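Local coordinates for microtubule-associated protein 1A/1B, light chain 3, putative (Trypanosoma brucei, PDB 3H9D) that probably acts in autophagy as a ubiquitin-like modifier that is joined to a membrane lipid, as its ATG8 relatives are, at residues I34-V39 with G61-V66; S65-R70 with L79-N84; E15-D20 with F107-Y112; F52-D57 with A92-I97. All coordinates share one frame; numbering follows the deposited sequence.

Interaction 1 of 4, residues I34-V39 with G61-V66; sequences IICEKV and GQFVSV
Ile34, near the middle of strand 31-38, touches helix 60-71 through its branch methyl: CG2 lies 3.8 Å from CZ of Phe63, the far corner of the ring. The methyl comes in obliquely, and the two side chains run past one another in opposite directions. Ile35 turns its side chain from the helix and meets Tyr8 of helix 7-11. Cys36 points back to the helix. Its SG sits 3.7 Å from Phe63 CZ and nearly as close to CE2, beside the ring rim: the sulfur is 4.9 Å from the ring centroid and 81° off the ring normal, an edge-on sulfur-aromatic contact. Phe63 reaches both residues because its CG is anti to the backbone N (chi1 171°), which carries the ring out from the helix toward the strand. With no hydrogen bond between the segments, apolar packing and the sulfur-aromatic contact join them. Glu37 again faces the other side, where its OE1 accepts a hydrogen bond from Tyr8 N and its OE2 is hydrogen-bonded to Ser6 OG. The Phe63 ring is further enclosed by Phe52 of strand 51-55, in an edge-to-face pair, by Val54 of the same strand, and by Met110 of strand 108-113. Helix 60-71 therefore rests across one face of the sheet, with strand 31-38 lying between strands 51-55 and 108-113 beneath it.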
loop_
_atom_site.group_PDB
_atom_site.type_symbol
_atom_site.label_atom_id
_atom_site.label_comp_id
_atom_site.label_asym_id
_atom_site.label_seq_id
_atom_site.Cartn_x
_atom_site.Cartn_y
_atom_site.Cartn_z
ATOM N N ILE A 34 -13.119 2.842 -10.698
ATOM C CA ILE A 34 -12.605 3.974 -9.945
ATOM C C ILE A 34 -12.586 3.667 -8.443
ATOM O O ILE A 34 -13.557 3.135 -7.893
ATOM C CB ILE A 34 -13.429 5.279 -10.279
ATOM C CG1 ILE A 34 -12.803 6.037 -11.453
ATOM C CG2 ILE A 34 -13.538 6.221 -9.092
ATOM C CD1 ILE A 34 -13.137 5.469 -12.820
ATOM N N ILE A 35 -11.463 3.975 -7.796
ATOM C CA ILE A 35 -11.380 3.960 -6.320
ATOM C C ILE A 35 -11.437 5.411 -5.824
ATOM O O ILE A 35 -10.671 6.253 -6.275
ATOM C CB ILE A 35 -10.088 3.238 -5.789
ATOM C CG1 ILE A 35 -9.984 1.802 -6.316
ATOM C CG2 ILE A 35 -10.006 3.254 -4.237
ATOM C CD1 ILE A 35 -11.104 0.888 -5.869
ATOM N N CYS A 36 -12.341 5.694 -4.895
ATOM C CA CYS A 36 -12.582 7.068 -4.464
ATOM C C CYS A 36 -12.509 7.197 -2.951
ATOM O O CYS A 36 -13.410 6.737 -2.234
ATOM C CB CYS A 36 -13.945 7.542 -4.982
ATOM S SG CYS A 36 -14.011 9.287 -5.387
ATOM N N GLU A 37 -11.439 7.833 -2.462
ATOM C CA GLU A 37 -11.201 7.912 -1.015
ATOM C C GLU A 37 -11.021 9.344 -0.514
ATOM O O GLU A 37 -10.594 10.198 -1.256
ATOM C CB GLU A 37 -9.998 7.035 -0.640
ATOM C CG GLU A 37 -10.181 5.547 -0.987
ATOM C CD GLU A 37 -8.906 4.748 -0.785
ATOM O OE1 GLU A 37 -8.779 4.078 0.261
ATOM O OE2 GLU A 37 -8.024 4.814 -1.656
ATOM N N LYS A 38 -11.371 9.618 0.742
ATOM C CA LYS A 38 -11.234 10.982 1.253
ATOM C C LYS A 38 -9.773 11.413 1.355
ATOM O O LYS A 38 -8.917 10.628 1.779
ATOM C CB LYS A 38 -11.963 11.192 2.596
ATOM C CG LYS A 38 -11.298 10.572 3.793
ATOM C CD LYS A 38 -11.881 11.056 5.099
ATOM C CE LYS A 38 -11.157 12.290 5.618
ATOM N NZ LYS A 38 -11.732 12.723 6.914
ATOM N N VAL A 39 -9.502 12.657 0.954
ATOM C CA VAL A 39 -8.254 13.339 1.307
ATOM C C VAL A 39 -8.075 13.270 2.828
ATOM O O VAL A 39 -8.965 13.677 3.578
ATOM C CB VAL A 39 -8.266 14.826 0.835
ATOM C CG1 VAL A 39 -7.105 15.625 1.448
ATOM C CG2 VAL A 39 -8.238 14.918 -0.693
ATOM N N GLY A 61 -16.664 16.772 -13.890
ATOM C CA GLY A 61 -17.795 17.477 -13.283
ATOM C C GLY A 61 -19.038 16.635 -13.033
ATOM O O GLY A 61 -19.722 16.811 -12.021
ATOM N N GLN A 62 -19.339 15.727 -13.959
ATOM C CA GLN A 62 -20.466 14.810 -13.795
ATOM C C GLN A 62 -20.216 13.736 -12.736
ATOM O O GLN A 62 -21.103 13.460 -11.927
ATOM C CB GLN A 62 -20.828 14.154 -15.126
ATOM C CG GLN A 62 -21.570 15.059 -16.089
ATOM C CD GLN A 62 -21.559 14.514 -17.498
ATOM O OE1 GLN A 62 -20.510 14.444 -18.137
ATOM N NE2 GLN A 62 -22.729 14.126 -17.993
ATOM N N PHE A 63 -19.029 13.121 -12.748
ATOM C CA PHE A 63 -18.674 12.144 -11.699
ATOM C C PHE A 63 -18.760 12.776 -10.308
ATOM O O PHE A 63 -19.237 12.149 -9.368
ATOM C CB PHE A 63 -17.298 11.497 -11.921
ATOM C CG PHE A 63 -16.825 10.662 -10.741
ATOM C CD1 PHE A 63 -17.511 9.496 -10.367
ATOM C CD2 PHE A 63 -15.712 11.057 -9.985
ATOM C CE1 PHE A 63 -17.097 8.731 -9.262
ATOM C CE2 PHE A 63 -15.282 10.294 -8.878
ATOM C CZ PHE A 63 -15.981 9.129 -8.515
ATOM N N VAL A 64 -18.325 14.027 -10.202
ATOM C CA VAL A 64 -18.416 14.798 -8.966
ATOM C C VAL A 64 -19.850 14.920 -8.473
ATOM O O VAL A 64 -20.118 14.717 -7.286
ATOM C CB VAL A 64 -17.754 16.197 -9.134
ATOM C CG1 VAL A 64 -18.102 17.135 -7.970
ATOM C CG2 VAL A 64 -16.251 16.033 -9.275
ATOM N N SER A 65 -20.767 15.252 -9.384
ATOM C CA SER A 65 -22.196 15.285 -9.065
ATOM C C SER A 65 -22.701 13.941 -8.523
ATOM O O SER A 65 -23.476 13.915 -7.564
ATOM C CB SER A 65 -23.018 15.727 -10.286
ATOM O OG SER A 65 -23.023 17.143 -10.425
ATOM N N VAL A 66 -22.249 12.844 -9.141
ATOM C CA VAL A 66 -22.564 11.470 -8.705
ATOM C C VAL A 66 -21.963 11.148 -7.330
ATOM O O VAL A 66 -22.638 10.588 -6.462
ATOM C CB VAL A 66 -22.065 10.410 -9.732
ATOM C CG1 VAL A 66 -22.258 8.994 -9.203
ATOM C CG2 VAL A 66 -22.766 10.578 -11.075
#

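Interaction 2 of 4, residues S65-R70 with L79-N84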
loop_
_atom_site.group_PDB
_atom_site.type_symbol
_atom_site.label_atom_id
_atom_site.label_comp_id
_atom_site.label_asym_id
_atom_site.label_seq_id
_atom_site.Cartn_x
_atom_site.Cartn_y
_atom_site.Cartn_z
ATOM N N SER A 65 -20.767 15.252 -9.384
ATOM C CA SER A 65 -22.196 15.285 -9.065
ATOM C C SER A 65 -22.701 13.941 -8.523
ATOM O O SER A 65 -23.476 13.915 -7.564
ATOM C CB SER A 65 -23.018 15.727 -10.286
ATOM O OG SER A 65 -23.023 17.143 -10.425
ATOM N N VAL A 66 -22.249 12.844 -9.141
ATOM C CA VAL A 66 -22.564 11.470 -8.705
ATOM C C VAL A 66 -21.963 11.148 -7.330
ATOM O O VAL A 66 -22.638 10.588 -6.462
ATOM C CB VAL A 66 -22.065 10.410 -9.732
ATOM C CG1 VAL A 66 -22.258 8.994 -9.203
ATOM C CG2 VAL A 66 -22.766 10.578 -11.075
ATOM N N LEU A 67 -20.690 11.498 -7.153
ATOM C CA LEU A 67 -19.989 11.372 -5.875
ATOM C C LEU A 67 -20.669 12.172 -4.756
ATOM O O LEU A 67 -20.749 11.707 -3.617
ATOM C CB LEU A 67 -18.536 11.821 -6.052
ATOM C CG LEU A 67 -17.557 11.829 -4.874
ATOM C CD1 LEU A 67 -17.361 10.433 -4.287
ATOM C CD2 LEU A 67 -16.243 12.399 -5.351
ATOM N N ARG A 68 -21.169 13.363 -5.098
ATOM C CA ARG A 68 -21.870 14.246 -4.153
ATOM C C ARG A 68 -23.132 13.618 -3.554
ATOM O O ARG A 68 -23.457 13.834 -2.375
ATOM C CB ARG A 68 -22.211 15.577 -4.832
ATOM C CG ARG A 68 -22.859 16.606 -3.930
ATOM C CD ARG A 68 -23.275 17.847 -4.704
ATOM N NE ARG A 68 -22.166 18.747 -5.018
ATOM C CZ ARG A 68 -21.672 19.665 -4.188
ATOM N NH1 ARG A 68 -22.163 19.814 -2.954
ATOM N NH2 ARG A 68 -20.679 20.436 -4.597
ATOM N N LYS A 69 -23.837 12.837 -4.367
ATOM C CA LYS A 69 -25.005 12.091 -3.904
ATOM C C LYS A 69 -24.662 11.085 -2.795
ATOM O O LYS A 69 -25.519 10.742 -1.977
ATOM N N ARG A 70 -23.411 10.626 -2.769
ATOM C CA ARG A 70 -22.959 9.610 -1.800
ATOM C C ARG A 70 -22.382 10.216 -0.524
ATOM O O ARG A 70 -22.597 9.687 0.565
ATOM C CB ARG A 70 -21.909 8.672 -2.415
ATOM C CG ARG A 70 -22.045 8.392 -3.908
ATOM C CD ARG A 70 -23.371 7.747 -4.258
ATOM N NE ARG A 70 -23.366 7.214 -5.621
ATOM C CZ ARG A 70 -23.656 5.953 -5.934
ATOM N NH1 ARG A 70 -24.001 5.088 -4.985
ATOM N NH2 ARG A 70 -23.616 5.562 -7.201
ATOM N N LEU A 79 -17.022 20.553 -3.877
ATOM C CA LEU A 79 -16.442 19.232 -3.756
ATOM C C LEU A 79 -15.350 19.126 -4.800
ATOM O O LEU A 79 -15.602 19.333 -5.994
ATOM C CB LEU A 79 -17.508 18.151 -3.989
ATOM C CG LEU A 79 -17.153 16.655 -3.943
ATOM C CD1 LEU A 79 -16.492 16.249 -2.607
ATOM C CD2 LEU A 79 -18.414 15.818 -4.209
ATOM N N PHE A 80 -14.134 18.815 -4.353
ATOM C CA PHE A 80 -12.995 18.701 -5.261
ATOM C C PHE A 80 -12.543 17.248 -5.408
ATOM O O PHE A 80 -12.702 16.452 -4.486
ATOM C CB PHE A 80 -11.836 19.597 -4.783
ATOM C CG PHE A 80 -12.239 21.035 -4.553
ATOM C CD1 PHE A 80 -12.552 21.485 -3.277
ATOM C CD2 PHE A 80 -12.306 21.934 -5.611
ATOM C CE1 PHE A 80 -12.937 22.800 -3.060
ATOM C CE2 PHE A 80 -12.686 23.263 -5.404
ATOM C CZ PHE A 80 -13.001 23.691 -4.132
ATOM N N VAL A 81 -11.993 16.905 -6.569
ATOM C CA VAL A 81 -11.397 15.580 -6.759
ATOM C C VAL A 81 -9.972 15.656 -7.290
ATOM O O VAL A 81 -9.596 16.610 -7.955
ATOM C CB VAL A 81 -12.274 14.606 -7.614
ATOM C CG1 VAL A 81 -13.555 14.233 -6.857
ATOM C CG2 VAL A 81 -12.577 15.186 -9.006
ATOM N N TYR A 82 -9.183 14.638 -6.964
ATOM C CA TYR A 82 -7.744 14.664 -7.174
ATOM C C TYR A 82 -7.297 13.334 -7.765
ATOM O O TYR A 82 -7.824 12.286 -7.399
ATOM C CB TYR A 82 -7.023 14.920 -5.832
ATOM C CG TYR A 82 -7.494 16.159 -5.084
ATOM C CD1 TYR A 82 -6.808 17.366 -5.195
ATOM C CD2 TYR A 82 -8.625 16.125 -4.263
ATOM C CE1 TYR A 82 -7.235 18.509 -4.510
ATOM C CE2 TYR A 82 -9.063 17.265 -3.577
ATOM C CZ TYR A 82 -8.362 18.449 -3.707
ATOM O OH TYR A 82 -8.783 19.580 -3.044
ATOM N N THR A 83 -6.370 13.390 -8.718
ATOM C CA THR A 83 -5.573 12.229 -9.093
ATOM C C THR A 83 -4.130 12.701 -9.089
ATOM O O THR A 83 -3.867 13.872 -9.366
ATOM C CB THR A 83 -5.881 11.639 -10.501
ATOM O OG1 THR A 83 -7.222 11.933 -10.915
ATOM C CG2 THR A 83 -5.695 10.137 -10.468
ATOM N N ASN A 84 -3.205 11.796 -8.771
ATOM C CA ASN A 84 -1.777 12.120 -8.709
ATOM C C ASN A 84 -1.511 13.438 -7.971
ATOM O O ASN A 84 -0.731 14.272 -8.434
ATOM C CB ASN A 84 -1.167 12.139 -10.120
ATOM C CG ASN A 84 0.352 12.093 -10.107
ATOM O OD1 ASN A 84 0.962 11.430 -9.260
ATOM N ND2 ASN A 84 0.974 12.805 -11.047
HETATM O O HOH W 1 -18.617 21.424 -6.615
#
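Leu67 and Leu79 meet at about a right angle, CG of Leu67 lying 4.1 Å from CD2 of Leu79. One branch of Leu67 goes on to Val81: its CD2 is 3.6 Å from Val81 CG1, and these two side chains pass in opposite directions. Leu67 gets there with its CG anti to the backbone N (chi1 179°), extended from helix 60-71 toward the sheet. Leu79 CD2 also lies against the helix backbone, 3.8 Å from Arg68 CA, and against the root of that side chain, 3.9 Å from Arg68 CB.

Arg68 runs past Leu79 in the opposite direction. Its chain is extended as far as CG and CD and bends at chi3 (-78°), which sets Leu79 CB over one face of the guanidinium, 4.0 Å from Arg68 NH2. A water lies in the guanidinium plane at its edge and joins the segments, accepting a weak bond from Arg68 NH2 and a bond of 3.3 Å from Leu79 N. The firmer hold on the arginine comes from the loop before Leu79, where Ser77 O accepts from NH2 and Glu74 O accepts a weak bond from NH1. Further out, Val64 of the same helix backs both Leu79 and Val81, Met110 of strand 108-113 touches Val81, and Tyr112 of that strand touches Leu67. Aliphatic side chains spaced along a helix and set against alternate residues of the sheet are how a ubiquitin-like beta-grasp fold builds its core.

Interaction 3 of 4, residues E15-D20 with F107-Y112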
loop_
_atom_site.group_PDB
_atom_site.type_symbol
_atom_site.label_atom_id
_atom_site.label_comp_id
_atom_site.label_asym_id
_atom_site.label_seq_id
_atom_site.Cartn_x
_atom_site.Cartn_y
_atom_site.Cartn_z
ATOM N N GLU A 15 -2.879 -8.785 -6.907
ATOM C CA GLU A 15 -3.469 -9.832 -7.755
ATOM C C GLU A 15 -4.999 -9.846 -7.739
ATOM O O GLU A 15 -5.626 -9.973 -8.787
ATOM C CB GLU A 15 -2.940 -11.210 -7.349
ATOM N N SER A 16 -5.590 -9.732 -6.549
ATOM C CA SER A 16 -7.033 -9.599 -6.410
ATOM C C SER A 16 -7.560 -8.260 -6.965
ATOM O O SER A 16 -8.653 -8.220 -7.518
ATOM C CB SER A 16 -7.450 -9.769 -4.954
ATOM O OG SER A 16 -7.440 -8.532 -4.263
ATOM N N ARG A 17 -6.784 -7.182 -6.811
ATOM C CA ARG A 17 -7.161 -5.851 -7.320
ATOM C C ARG A 17 -7.129 -5.819 -8.852
ATOM O O ARG A 17 -8.045 -5.307 -9.489
ATOM C CB ARG A 17 -6.250 -4.751 -6.744
ATOM C CG ARG A 17 -6.598 -4.266 -5.314
ATOM C CD ARG A 17 -5.364 -3.785 -4.534
ATOM N NE ARG A 17 -4.486 -3.050 -5.428
ATOM C CZ ARG A 17 -3.158 -2.985 -5.383
ATOM N NH1 ARG A 17 -2.426 -3.582 -4.435
ATOM N NH2 ARG A 17 -2.565 -2.274 -6.321
ATOM N N GLN A 18 -6.063 -6.371 -9.421
ATOM C CA GLN A 18 -5.877 -6.484 -10.863
ATOM C C GLN A 18 -6.986 -7.315 -11.519
ATOM O O GLN A 18 -7.518 -6.935 -12.577
ATOM C CB GLN A 18 -4.497 -7.078 -11.168
ATOM C CG GLN A 18 -4.141 -7.173 -12.653
ATOM C CD GLN A 18 -2.847 -7.944 -12.897
ATOM O OE1 GLN A 18 -2.636 -9.026 -12.341
ATOM N NE2 GLN A 18 -1.974 -7.386 -13.732
ATOM N N SER A 19 -7.336 -8.433 -10.883
ATOM C CA SER A 19 -8.401 -9.306 -11.377
ATOM C C SER A 19 -9.781 -8.668 -11.254
ATOM O O SER A 19 -10.671 -8.939 -12.063
ATOM C CB SER A 19 -8.374 -10.652 -10.648
ATOM O OG SER A 19 -7.175 -11.342 -10.945
ATOM N N ASP A 20 -9.958 -7.849 -10.222
ATOM C CA ASP A 20 -11.212 -7.146 -9.996
ATOM C C ASP A 20 -11.424 -6.113 -11.107
ATOM O O ASP A 20 -12.469 -6.097 -11.742
ATOM C CB ASP A 20 -11.219 -6.485 -8.612
ATOM C CG ASP A 20 -12.580 -5.935 -8.224
ATOM O OD1 ASP A 20 -13.563 -6.146 -8.969
ATOM O OD2 ASP A 20 -12.676 -5.285 -7.159
ATOM N N PHE A 107 -7.169 0.189 -11.761
ATOM C CA PHE A 107 -8.053 1.137 -11.085
ATOM C C PHE A 107 -7.516 2.549 -11.238
ATOM O O PHE A 107 -6.306 2.748 -11.318
ATOM C CB PHE A 107 -8.178 0.807 -9.588
ATOM C CG PHE A 107 -9.171 -0.280 -9.277
ATOM C CD1 PHE A 107 -8.743 -1.517 -8.792
ATOM C CD2 PHE A 107 -10.542 -0.064 -9.450
ATOM C CE1 PHE A 107 -9.666 -2.538 -8.500
ATOM C CE2 PHE A 107 -11.471 -1.071 -9.161
ATOM C CZ PHE A 107 -11.030 -2.317 -8.685
ATOM N N LEU A 108 -8.422 3.520 -11.300
ATOM C CA LEU A 108 -8.054 4.922 -11.171
ATOM C C LEU A 108 -8.289 5.341 -9.729
ATOM O O LEU A 108 -9.420 5.305 -9.250
ATOM C CB LEU A 108 -8.878 5.808 -12.121
ATOM C CG LEU A 108 -8.717 7.333 -12.002
ATOM C CD1 LEU A 108 -7.363 7.777 -12.539
ATOM C CD2 LEU A 108 -9.841 8.071 -12.720
ATOM N N TYR A 109 -7.221 5.734 -9.039
ATOM C CA TYR A 109 -7.333 6.155 -7.639
ATOM C C TYR A 109 -7.578 7.649 -7.527
ATOM O O TYR A 109 -6.751 8.462 -7.935
ATOM C CB TYR A 109 -6.091 5.742 -6.832
ATOM C CG TYR A 109 -6.021 4.262 -6.579
ATOM C CD1 TYR A 109 -5.624 3.373 -7.584
ATOM C CD2 TYR A 109 -6.368 3.742 -5.343
ATOM C CE1 TYR A 109 -5.579 1.998 -7.351
ATOM C CE2 TYR A 109 -6.311 2.374 -5.098
ATOM C CZ TYR A 109 -5.920 1.508 -6.102
ATOM O OH TYR A 109 -5.878 0.153 -5.841
ATOM N N MET A 110 -8.718 8.009 -6.961
ATOM C CA MET A 110 -9.070 9.414 -6.824
ATOM C C MET A 110 -9.231 9.734 -5.365
ATOM O O MET A 110 -9.558 8.852 -4.583
ATOM C CB MET A 110 -10.373 9.730 -7.562
ATOM C CG MET A 110 -10.372 9.331 -9.022
ATOM S SD MET A 110 -11.906 9.780 -9.838
ATOM C CE MET A 110 -11.777 11.569 -9.847
ATOM N N LYS A 111 -8.970 10.988 -5.007
ATOM C CA LYS A 111 -9.286 11.514 -3.683
ATOM C C LYS A 111 -10.342 12.589 -3.845
ATOM O O LYS A 111 -10.472 13.183 -4.911
ATOM C CB LYS A 111 -8.044 12.116 -3.013
ATOM C CG LYS A 111 -6.822 11.213 -2.957
ATOM C CD LYS A 111 -6.590 10.654 -1.566
ATOM C CE LYS A 111 -7.309 9.330 -1.359
ATOM N NZ LYS A 111 -7.130 8.825 0.025
ATOM N N TYR A 112 -11.093 12.842 -2.784
ATOM C CA TYR A 112 -12.091 13.906 -2.784
ATOM C C TYR A 112 -11.998 14.728 -1.505
ATOM O O TYR A 112 -11.611 14.222 -0.444
ATOM C CB TYR A 112 -13.524 13.346 -2.976
ATOM C CG TYR A 112 -13.963 12.392 -1.880
ATOM C CD1 TYR A 112 -14.643 12.863 -0.757
ATOM C CD2 TYR A 112 -13.688 11.025 -1.957
ATOM C CE1 TYR A 112 -15.026 12.009 0.256
ATOM C CE2 TYR A 112 -14.090 10.156 -0.940
ATOM C CZ TYR A 112 -14.741 10.666 0.161
ATOM O OH TYR A 112 -15.136 9.846 1.171
#
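Helix 14-27, part of the N-terminal helical region that ATG8 proteins add to the ubiquitin-like fold, meets the start of strand 108-113 here. Phe107 does most of the packing. Its ring reaches the helix through CE1, 3.4 Å from the backbone O of Arg17, and CZ, 3.7 Å from OD2 of Asp20. The carbonyl oxygen comes at the ring obliquely, whereas the Asp20 carboxylate stands at the ring edge with its plane turned 79° from that of the ring. Asp20 is put there by a CG anti to its backbone N (chi1 -170°), and Lys51 holds the same OD2 in a salt bridge.

One turn earlier, the side chain of Arg17 crosses that of Tyr109 at about a right angle, with the guanidinium and ring planes 80° apart. Arg17 NE and Tyr109 OH are 3.5 Å apart and not hydrogen-bonded to each other; they share a partner, since Asp105 OD2 takes a salt bridge from NE and a hydrogen bond from the phenol. The other oxygen, Asp105 OD1, accepts from Phe107 N. One carboxylate thus ties the arginine, the tyrosine and the backbone leading into the strand, and the nearby positive charge would be expected to stabilise its ionised form. Tyr8 of helix 7-11 packs on Arg17, Asp20 and Tyr109. N-terminal helices laid beside a ubiquitin-like sheet, on the side away from helix 60-71, are the hallmark of the ATG8 fold.

Interaction 4 of 4, residues F52-D57 with A92-I97; sequences FLVPSD and AQMADI
Met94, Ala95 and Ser56 have the most surface buried in this contact, with Val54 close behind. Ala95 sits against the turn that follows strand 51-55: its CB is 3.3 Å from OG of Ser56 and 3.4 Å from Ser56 O, so a single methyl is met by both the hydroxyl and the carbonyl of one residue. The serine hydroxyl is carried to the methyl by a torsion that sets OG anti to the backbone N (chi1 -163°). Backbones come close here as well, the CA atoms of Ser56 and Ala95 being 5.5 Å apart, a separation that the small alanine side chain allows.

Met94 works on the inner side. Its chain curls through three torsions of like sign, and the terminal methyl CE ends 4.4 Å from CG1 of Val54, a loose apolar touch. Gln93, the N-cap residue of helix 94-101, stands at the outer margin, and its carbonyl accepts from both Asp96 N and Ile97 N as the first turn begins. No hydrogen bond joins the two segments directly.

The inner side is closed by Phe63 of helix 60-71, which touches both Val54 and Met94, while Met94 also reaches Ile34, Leu108 and Met110 of the sheet. The start of helix 94-101 is thereby wedged between the end of strand 51-55, the centre of the sheet and helix 60-71.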
loop_
_atom_site.group_PDB
_atom_site.type_symbol
_atom_site.label_atom_id
_atom_site.label_comp_id
_atom_site.label_asym_id
_atom_site.label_seq_id
_atom_site.Cartn_x
_atom_site.Cartn_y
_atom_site.Cartn_z
ATOM N N PHE A 52 -16.217 2.712 -7.788
ATOM C CA PHE A 52 -17.202 3.200 -8.743
ATOM C C PHE A 52 -16.956 2.611 -10.100
ATOM O O PHE A 52 -15.826 2.530 -10.558
ATOM C CB PHE A 52 -17.194 4.725 -8.817
ATOM C CG PHE A 52 -17.750 5.378 -7.596
ATOM C CD1 PHE A 52 -16.928 5.627 -6.489
ATOM C CD2 PHE A 52 -19.102 5.714 -7.533
ATOM C CE1 PHE A 52 -17.440 6.210 -5.338
ATOM C CE2 PHE A 52 -19.633 6.307 -6.390
ATOM C CZ PHE A 52 -18.804 6.557 -5.285
ATOM N N LEU A 53 -18.037 2.164 -10.721
ATOM C CA LEU A 53 -18.010 1.699 -12.086
ATOM C C LEU A 53 -18.653 2.838 -12.859
ATOM O O LEU A 53 -19.873 2.958 -12.905
ATOM C CB LEU A 53 -18.796 0.389 -12.200
ATOM C CG LEU A 53 -18.127 -0.920 -11.732
ATOM C CD1 LEU A 53 -17.480 -0.877 -10.328
ATOM C CD2 LEU A 53 -19.120 -2.051 -11.810
ATOM N N VAL A 54 -17.803 3.689 -13.432
ATOM C CA VAL A 54 -18.187 5.013 -13.924
ATOM C C VAL A 54 -18.378 4.992 -15.441
ATOM O O VAL A 54 -17.461 4.594 -16.170
ATOM C CB VAL A 54 -17.110 6.093 -13.525
ATOM C CG1 VAL A 54 -17.444 7.483 -14.093
ATOM C CG2 VAL A 54 -16.944 6.158 -12.014
ATOM N N PRO A 55 -19.571 5.422 -15.918
ATOM C CA PRO A 55 -19.821 5.542 -17.359
ATOM C C PRO A 55 -18.693 6.327 -18.019
ATOM O O PRO A 55 -18.393 7.445 -17.600
ATOM C CB PRO A 55 -21.130 6.332 -17.424
ATOM C CG PRO A 55 -21.830 6.021 -16.151
ATOM C CD PRO A 55 -20.745 5.816 -15.117
ATOM N N SER A 56 -18.068 5.735 -19.030
ATOM C CA SER A 56 -16.870 6.307 -19.658
ATOM C C SER A 56 -17.126 7.597 -20.448
ATOM O O SER A 56 -16.197 8.179 -21.014
ATOM C CB SER A 56 -16.226 5.262 -20.563
ATOM O OG SER A 56 -14.892 5.622 -20.884
ATOM N N ASP A 57 -18.391 8.023 -20.480
ATOM C CA ASP A 57 -18.836 9.246 -21.159
ATOM C C ASP A 57 -18.969 10.437 -20.205
ATOM O O ASP A 57 -19.395 11.529 -20.610
ATOM C CB ASP A 57 -20.182 9.001 -21.861
ATOM C CG ASP A 57 -21.188 8.309 -20.962
ATOM O OD1 ASP A 57 -22.333 8.792 -20.846
ATOM O OD2 ASP A 57 -20.834 7.272 -20.362
ATOM N N ALA A 92 -12.567 18.191 -17.673
ATOM C CA ALA A 92 -11.853 17.019 -18.164
ATOM C C ALA A 92 -12.775 15.809 -18.321
ATOM O O ALA A 92 -13.784 15.676 -17.622
ATOM C CB ALA A 92 -10.681 16.698 -17.258
ATOM N N GLN A 93 -12.422 14.939 -19.261
ATOM C CA GLN A 93 -13.181 13.726 -19.513
ATOM C C GLN A 93 -12.657 12.642 -18.589
ATOM O O GLN A 93 -11.463 12.343 -18.612
ATOM C CB GLN A 93 -13.000 13.275 -20.968
ATOM C CG GLN A 93 -13.376 14.308 -22.038
ATOM C CD GLN A 93 -14.817 14.807 -21.935
ATOM O OE1 GLN A 93 -15.091 15.983 -22.199
ATOM N NE2 GLN A 93 -15.745 13.915 -21.561
ATOM N N MET A 94 -13.534 12.049 -17.778
ATOM C CA MET A 94 -13.113 10.961 -16.887
ATOM C C MET A 94 -12.207 9.957 -17.606
ATOM O O MET A 94 -11.190 9.525 -17.058
ATOM C CB MET A 94 -14.318 10.250 -16.265
ATOM C CG MET A 94 -14.925 10.986 -15.072
ATOM S SD MET A 94 -13.767 11.203 -13.705
ATOM C CE MET A 94 -13.700 9.538 -13.021
ATOM N N ALA A 95 -12.566 9.641 -18.851
ATOM C CA ALA A 95 -11.893 8.623 -19.655
ATOM C C ALA A 95 -10.508 9.032 -20.167
ATOM O O ALA A 95 -9.731 8.172 -20.594
ATOM C CB ALA A 95 -12.787 8.215 -20.806
ATOM N N ASP A 96 -10.215 10.337 -20.142
ATOM C CA ASP A 96 -8.855 10.850 -20.354
ATOM C C ASP A 96 -8.036 10.733 -19.069
ATOM O O ASP A 96 -6.855 10.379 -19.105
ATOM C CB ASP A 96 -8.871 12.320 -20.806
ATOM C CG ASP A 96 -9.289 12.501 -22.274
ATOM O OD1 ASP A 96 -9.262 11.524 -23.062
ATOM O OD2 ASP A 96 -9.637 13.651 -22.634
ATOM N N ILE A 97 -8.670 11.062 -17.942
ATOM C CA ILE A 97 -8.065 10.922 -16.613
ATOM C C ILE A 97 -7.745 9.454 -16.332
ATOM O O ILE A 97 -6.682 9.136 -15.803
ATOM C CB ILE A 97 -8.981 11.511 -15.483
ATOM C CG1 ILE A 97 -9.501 12.911 -15.850
ATOM C CG2 ILE A 97 -8.264 11.530 -14.131
ATOM C CD1 ILE A 97 -8.421 13.984 -16.034
#

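In the fold
Interactions 1 and 2 are almost one site, their centres 3 Å apart: both use helix 60-71 and share Ser65 and Val66, and Cys36 SG packs on Leu67 CD1. Interaction 4 lies about 10 Å from interaction 1, joined to it through Phe63 and Val54. Interaction 3 is set apart, 14 to 16 Å from the other three centres, and brings in helix 14-27. All four reach the same mixed sheet. Along the chain, interaction 3 spans nearly everything, from residue 15 to 112; interactions 1 and 4 alternate within it, and interaction 2 is nested inside 4. One sheet thus unites the ubiquitin-like core and the N-terminal helical region into a single compact domain.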